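Local coordinates for protein 4-amino-4-deoxy-L-arabinose transferase or related glycosyltransferases of PMT family (Cupriavidus metallidurans, PDB 5EZM) that probably transfers the sugar 4-amino-4-deoxy-L-arabinose onto lipid A at the membrane, as a zinc-binding integral membrane glycosyltransferase of the GT-C fold, at residues Tyr287-Pro290 with Leu291-Gly294; Gly347-Val350 with Pro351-Pro354. All coordinates share one frame; numbering follows the deposited sequence.

Contact 1 of 2, residues Tyr287-Pro290 with Leu291-Gly294; sequences YFLP and LVIG. With MPG ([(Z)-octadec-9-enyl] (2R)-2,3-bis(oxidanyl)propanoate), chain Q; MPG ([(Z)-octadec-9-enyl] (2R)-2,3-bis(oxidanyl)propanoate), chain L.
Leu291 rests its CD1 methyl against two aromatic side chains near the start of helix 288-295, in a predicted transmembrane segment of this GT-C fold. The methyl lies 3.6 Å from CE2 of Tyr287, and CD1 of Phe288 is equally near; both rings approach it obliquely. With CG of Leu291 opposite its carbonyl carbon (chi1 -79°), the side chain leans back toward the helix start, where the two rings lie. On the neighbouring flank Leu289 and Ile293 run side by side, their CD1 methyls 4.0 Å from each other.

Two MPG lipids border this stretch. The chain of the first passes Tyr287, its C10 lying 3.5 Å from CE1 of that ring, then follows Pro290 and reaches Gly294, whose CA is 3.9 Å from C2 of this lipid. The second passes the carbonyl of Gly294. Pro290 and Gly294 thus give the first lipid a ring and a bare backbone to lie against, while Phe335 of helix 323-339 meets Phe288 and Val292.

Behind these contacts stand three i to i+4 backbone bonds, Val292 N to Phe288 O, Ile293 N to Leu289 O, and Gly294 N to Pro290 O, all 2.9 to 3.0 Å long with N-H...O angles of 153° to 159°. The second spans the Leu289-Ile293 side-chain pair, and Leu291 meets Tyr287 at the same four-residue spacing. The rings also meet: CD2 of Tyr287 stands 3.5 Å above the centre of one face of the Phe288 ring.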
loop_
_atom_site.group_PDB
_atom_site.type_symbol
_atom_site.label_atom_id
_atom_site.label_comp_id
_atom_site.label_asym_id
_atom_site.label_seq_id
_atom_site.Cartn_x
_atom_site.Cartn_y
_atom_site.Cartn_z
ATOM N N TYR A 287 -17.401 -7.906 0.037
ATOM C CA TYR A 287 -16.449 -7.136 0.833
ATOM C C TYR A 287 -15.794 -6.028 0.015
ATOM O O TYR A 287 -15.678 -4.888 0.482
ATOM C CB TYR A 287 -15.397 -8.078 1.419
ATOM C CG TYR A 287 -14.284 -7.398 2.181
ATOM C CD1 TYR A 287 -14.456 -7.010 3.501
ATOM C CD2 TYR A 287 -13.050 -7.165 1.584
ATOM C CE1 TYR A 287 -13.441 -6.395 4.203
ATOM C CE2 TYR A 287 -12.027 -6.550 2.277
ATOM C CZ TYR A 287 -12.226 -6.166 3.586
ATOM O OH TYR A 287 -11.208 -5.552 4.282
ATOM N N PHE A 288 -15.369 -6.336 -1.206
ATOM C CA PHE A 288 -14.630 -5.393 -2.035
ATOM C C PHE A 288 -15.530 -4.493 -2.872
ATOM O O PHE A 288 -15.021 -3.741 -3.710
ATOM C CB PHE A 288 -13.663 -6.143 -2.953
ATOM C CG PHE A 288 -12.555 -6.837 -2.225
ATOM C CD1 PHE A 288 -11.477 -6.119 -1.734
ATOM C CD2 PHE A 288 -12.585 -8.207 -2.034
ATOM C CE1 PHE A 288 -10.449 -6.752 -1.065
ATOM C CE2 PHE A 288 -11.560 -8.848 -1.363
ATOM C CZ PHE A 288 -10.490 -8.120 -0.878
ATOM N N LEU A 289 -16.856 -4.549 -2.671
ATOM C CA LEU A 289 -17.747 -3.708 -3.471
ATOM C C LEU A 289 -17.694 -2.249 -3.028
ATOM O O LEU A 289 -17.413 -1.373 -3.867
ATOM C CB LEU A 289 -19.166 -4.285 -3.451
ATOM C CG LEU A 289 -20.187 -3.644 -4.387
ATOM C CD1 LEU A 289 -19.630 -3.548 -5.799
ATOM C CD2 LEU A 289 -21.487 -4.436 -4.370
ATOM N N PRO A 290 -17.928 -1.907 -1.752
ATOM C CA PRO A 290 -17.707 -0.514 -1.341
ATOM C C PRO A 290 -16.256 -0.096 -1.433
ATOM O O PRO A 290 -15.983 1.104 -1.548
ATOM C CB PRO A 290 -18.207 -0.488 0.108
ATOM C CG PRO A 290 -18.022 -1.872 0.580
ATOM C CD PRO A 290 -18.339 -2.739 -0.604
ATOM N N LEU A 291 -15.315 -1.043 -1.390
ATOM C CA LEU A 291 -13.909 -0.693 -1.559
ATOM C C LEU A 291 -13.622 -0.255 -2.989
ATOM O O LEU A 291 -12.931 0.743 -3.212
ATOM C CB LEU A 291 -13.018 -1.870 -1.170
ATOM C CG LEU A 291 -12.813 -2.079 0.327
ATOM C CD1 LEU A 291 -12.121 -3.404 0.576
ATOM C CD2 LEU A 291 -12.001 -0.940 0.906
ATOM N N VAL A 292 -14.140 -0.992 -3.973
ATOM C CA VAL A 292 -13.889 -0.614 -5.360
ATOM C C VAL A 292 -14.660 0.653 -5.710
ATOM O O VAL A 292 -14.158 1.512 -6.446
ATOM C CB VAL A 292 -14.216 -1.781 -6.317
ATOM C CG1 VAL A 292 -15.712 -2.056 -6.387
ATOM C CG2 VAL A 292 -13.663 -1.500 -7.712
ATOM N N ILE A 293 -15.873 0.812 -5.172
ATOM C CA ILE A 293 -16.667 1.996 -5.495
ATOM C C ILE A 293 -16.062 3.238 -4.844
ATOM O O ILE A 293 -15.903 4.282 -5.487
ATOM C CB ILE A 293 -18.136 1.792 -5.082
ATOM C CG1 ILE A 293 -18.762 0.659 -5.893
ATOM C CG2 ILE A 293 -18.931 3.074 -5.278
ATOM C CD1 ILE A 293 -20.202 0.389 -5.546
ATOM N N GLY A 294 -15.710 3.144 -3.563
ATOM C CA GLY A 294 -15.094 4.276 -2.896
ATOM C C GLY A 294 -13.700 4.582 -3.407
ATOM O O GLY A 294 -13.299 5.747 -3.468
HETATM C C2 MPG Q . -18.160 4.191 -0.555
HETATM C C3 MPG Q . -17.538 4.300 0.831
HETATM C C4 MPG Q . -16.506 3.211 1.088
HETATM C C5 MPG Q . -16.661 2.565 2.475
HETATM C C6 MPG Q . -15.713 1.371 2.666
HETATM C C7 MPG Q . -16.311 0.284 3.581
HETATM C C8 MPG Q . -15.515 -1.040 3.500
HETATM C C9 MPG Q . -16.357 -2.274 3.911
HETATM C C10 MPG Q . -15.561 -3.598 3.753
HETATM C C1 MPG Q . -19.104 5.355 -0.864
HETATM C C5 MPG L . -15.926 8.701 0.391
HETATM C C6 MPG L . -14.968 7.653 0.985
HETATM C C7 MPG L . -13.699 7.431 0.135
HETATM C C8 MPG L . -13.031 6.071 0.459
HETATM C C9 MPG L . -11.681 5.851 -0.267
HETATM C C10 MPG L . -11.164 4.394 -0.107
HETATM C C11 MPG L . -9.633 4.298 -0.263
HETATM C C12 MPG L . -9.120 2.825 -0.118
HETATM C C13 MPG L . -7.580 2.732 -0.176
HETATM C C14 MPG L . -7.047 1.339 0.288
HETATM C C15 MPG L . -5.500 1.337 0.505
HETATM C C16 MPG L . -4.905 -0.098 0.551
#

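Contact 2 of 2, residues Gly347-Val350 with Pro351-Pro354; sequences GYIV and PVIP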
loop_
_atom_site.group_PDB
_atom_site.type_symbol
_atom_site.label_atom_id
_atom_site.label_comp_id
_atom_site.label_asym_id
_atom_site.label_seq_id
_atom_site.Cartn_x
_atom_site.Cartn_y
_atom_site.Cartn_z
ATOM N N GLY A 347 -6.286 -3.810 0.506
ATOM C CA GLY A 347 -5.203 -3.690 -0.456
ATOM C C GLY A 347 -5.198 -4.758 -1.532
ATOM O O GLY A 347 -4.710 -4.501 -2.639
ATOM N N TYR A 348 -5.745 -5.944 -1.240
ATOM C CA TYR A 348 -5.815 -7.005 -2.242
ATOM C C TYR A 348 -6.398 -6.497 -3.552
ATOM O O TYR A 348 -5.975 -6.918 -4.637
ATOM C CB TYR A 348 -6.657 -8.178 -1.728
ATOM C CG TYR A 348 -6.028 -8.988 -0.616
ATOM C CD1 TYR A 348 -4.753 -8.701 -0.150
ATOM C CD2 TYR A 348 -6.711 -10.050 -0.038
ATOM C CE1 TYR A 348 -4.179 -9.440 0.867
ATOM C CE2 TYR A 348 -6.146 -10.798 0.978
ATOM C CZ TYR A 348 -4.879 -10.489 1.427
ATOM O OH TYR A 348 -4.310 -11.229 2.439
ATOM N N ILE A 349 -7.367 -5.579 -3.475
ATOM C CA ILE A 349 -8.095 -5.170 -4.672
ATOM C C ILE A 349 -7.393 -4.058 -5.441
ATOM O O ILE A 349 -7.829 -3.720 -6.552
ATOM C CB ILE A 349 -9.535 -4.757 -4.303
ATOM C CG1 ILE A 349 -10.487 -5.097 -5.442
ATOM C CG2 ILE A 349 -9.618 -3.278 -3.979
ATOM C CD1 ILE A 349 -10.366 -6.525 -5.908
ATOM N N VAL A 350 -6.300 -3.502 -4.905
ATOM C CA VAL A 350 -5.643 -2.371 -5.573
ATOM C C VAL A 350 -5.191 -2.691 -6.992
ATOM O O VAL A 350 -5.353 -1.832 -7.872
ATOM C CB VAL A 350 -4.510 -1.824 -4.692
ATOM C CG1 VAL A 350 -3.792 -0.694 -5.399
ATOM C CG2 VAL A 350 -5.064 -1.330 -3.358
ATOM N N PRO A 351 -4.630 -3.870 -7.304
ATOM C CA PRO A 351 -4.174 -4.123 -8.685
ATOM C C PRO A 351 -5.236 -3.954 -9.772
ATOM O O PRO A 351 -4.867 -3.916 -10.954
ATOM C CB PRO A 351 -3.677 -5.572 -8.626
ATOM C CG PRO A 351 -3.192 -5.723 -7.254
ATOM C CD PRO A 351 -4.147 -4.927 -6.395
ATOM N N VAL A 352 -6.525 -3.852 -9.435
ATOM C CA VAL A 352 -7.519 -3.643 -10.484
ATOM C C VAL A 352 -7.590 -2.186 -10.924
ATOM O O VAL A 352 -8.102 -1.903 -12.016
ATOM C CB VAL A 352 -8.921 -4.108 -10.050
ATOM C CG1 VAL A 352 -8.851 -5.470 -9.389
ATOM C CG2 VAL A 352 -9.575 -3.086 -9.128
ATOM N N ILE A 353 -7.076 -1.255 -10.113
ATOM C CA ILE A 353 -7.248 0.168 -10.413
ATOM C C ILE A 353 -6.576 0.577 -11.720
ATOM O O ILE A 353 -7.219 1.275 -12.522
ATOM C CB ILE A 353 -6.783 1.019 -9.217
ATOM C CG1 ILE A 353 -7.590 0.661 -7.967
ATOM C CG2 ILE A 353 -6.917 2.504 -9.530
ATOM C CD1 ILE A 353 -9.075 0.917 -8.102
ATOM N N PRO A 354 -5.315 0.205 -12.000
ATOM C CA PRO A 354 -4.714 0.622 -13.284
ATOM C C PRO A 354 -5.553 0.240 -14.492
ATOM O O PRO A 354 -5.794 1.082 -15.368
ATOM C CB PRO A 354 -3.357 -0.092 -13.278
ATOM C CG PRO A 354 -3.041 -0.278 -11.853
ATOM C CD PRO A 354 -4.348 -0.547 -11.177
#
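Ile349 and Val352 join across a type I beta turn, at the point where an irregular but helically curved segment, 347-350, runs into helix 352-365. Two backbone bonds cross the junction, both of i to i+3 span: Val352 N to Ile349 O at 3.2 Å, closing the turn, and Ile353 N to Val350 O at 2.9 Å. Both are nearly straight at hydrogen, 165° and 169°, although each donor stands well above the plane of its carbonyl.

Apolar contact follows the same path. CD1 of Ile349 lies 3.9 Å from CG1 of Val352, and CB of Val350 rests 3.6 Å from CD of Pro351. A glycine in place of Pro351 removes the ring that meets CB of Val350 and would probably leave the backbone at the turn freer to rotate.

Outward, Val350 packs on Met162 and Ala165 of helix 160-178, and Pro351 O accepts a hydrogen bond from Trp330 NE1. Chemically, Pro351 and Pro354 bring no backbone N-H, so the carbonyls of Gly347 and Val350 cannot receive the usual i to i+4 bonds from them; i to i+3 bonds from Val350 N and Ile353 N serve those two oxygens instead.

In the fold
Contact 1 comes first along the chain, on helix 288-295; contact 2 follows, at the entry to helix 352-365, with helix 323-339 between them in sequence. Their centres are 11 Å apart, and they touch directly: Phe288 CD1 lies 3.5 Å from Ile349 CB, and its CZ approaches CB of Tyr348 at 3.9 Å. Phe335 joins them further, meeting Phe288 and Val292 of contact 1 and Ile349 of contact 2. Both are largely buried and lie in two separate predicted transmembrane segments that pack on each other. Both contacts border bound lipid; in contact 2 the Tyr348 side chain also lies about 7 Å from that of the zinc ligand His270.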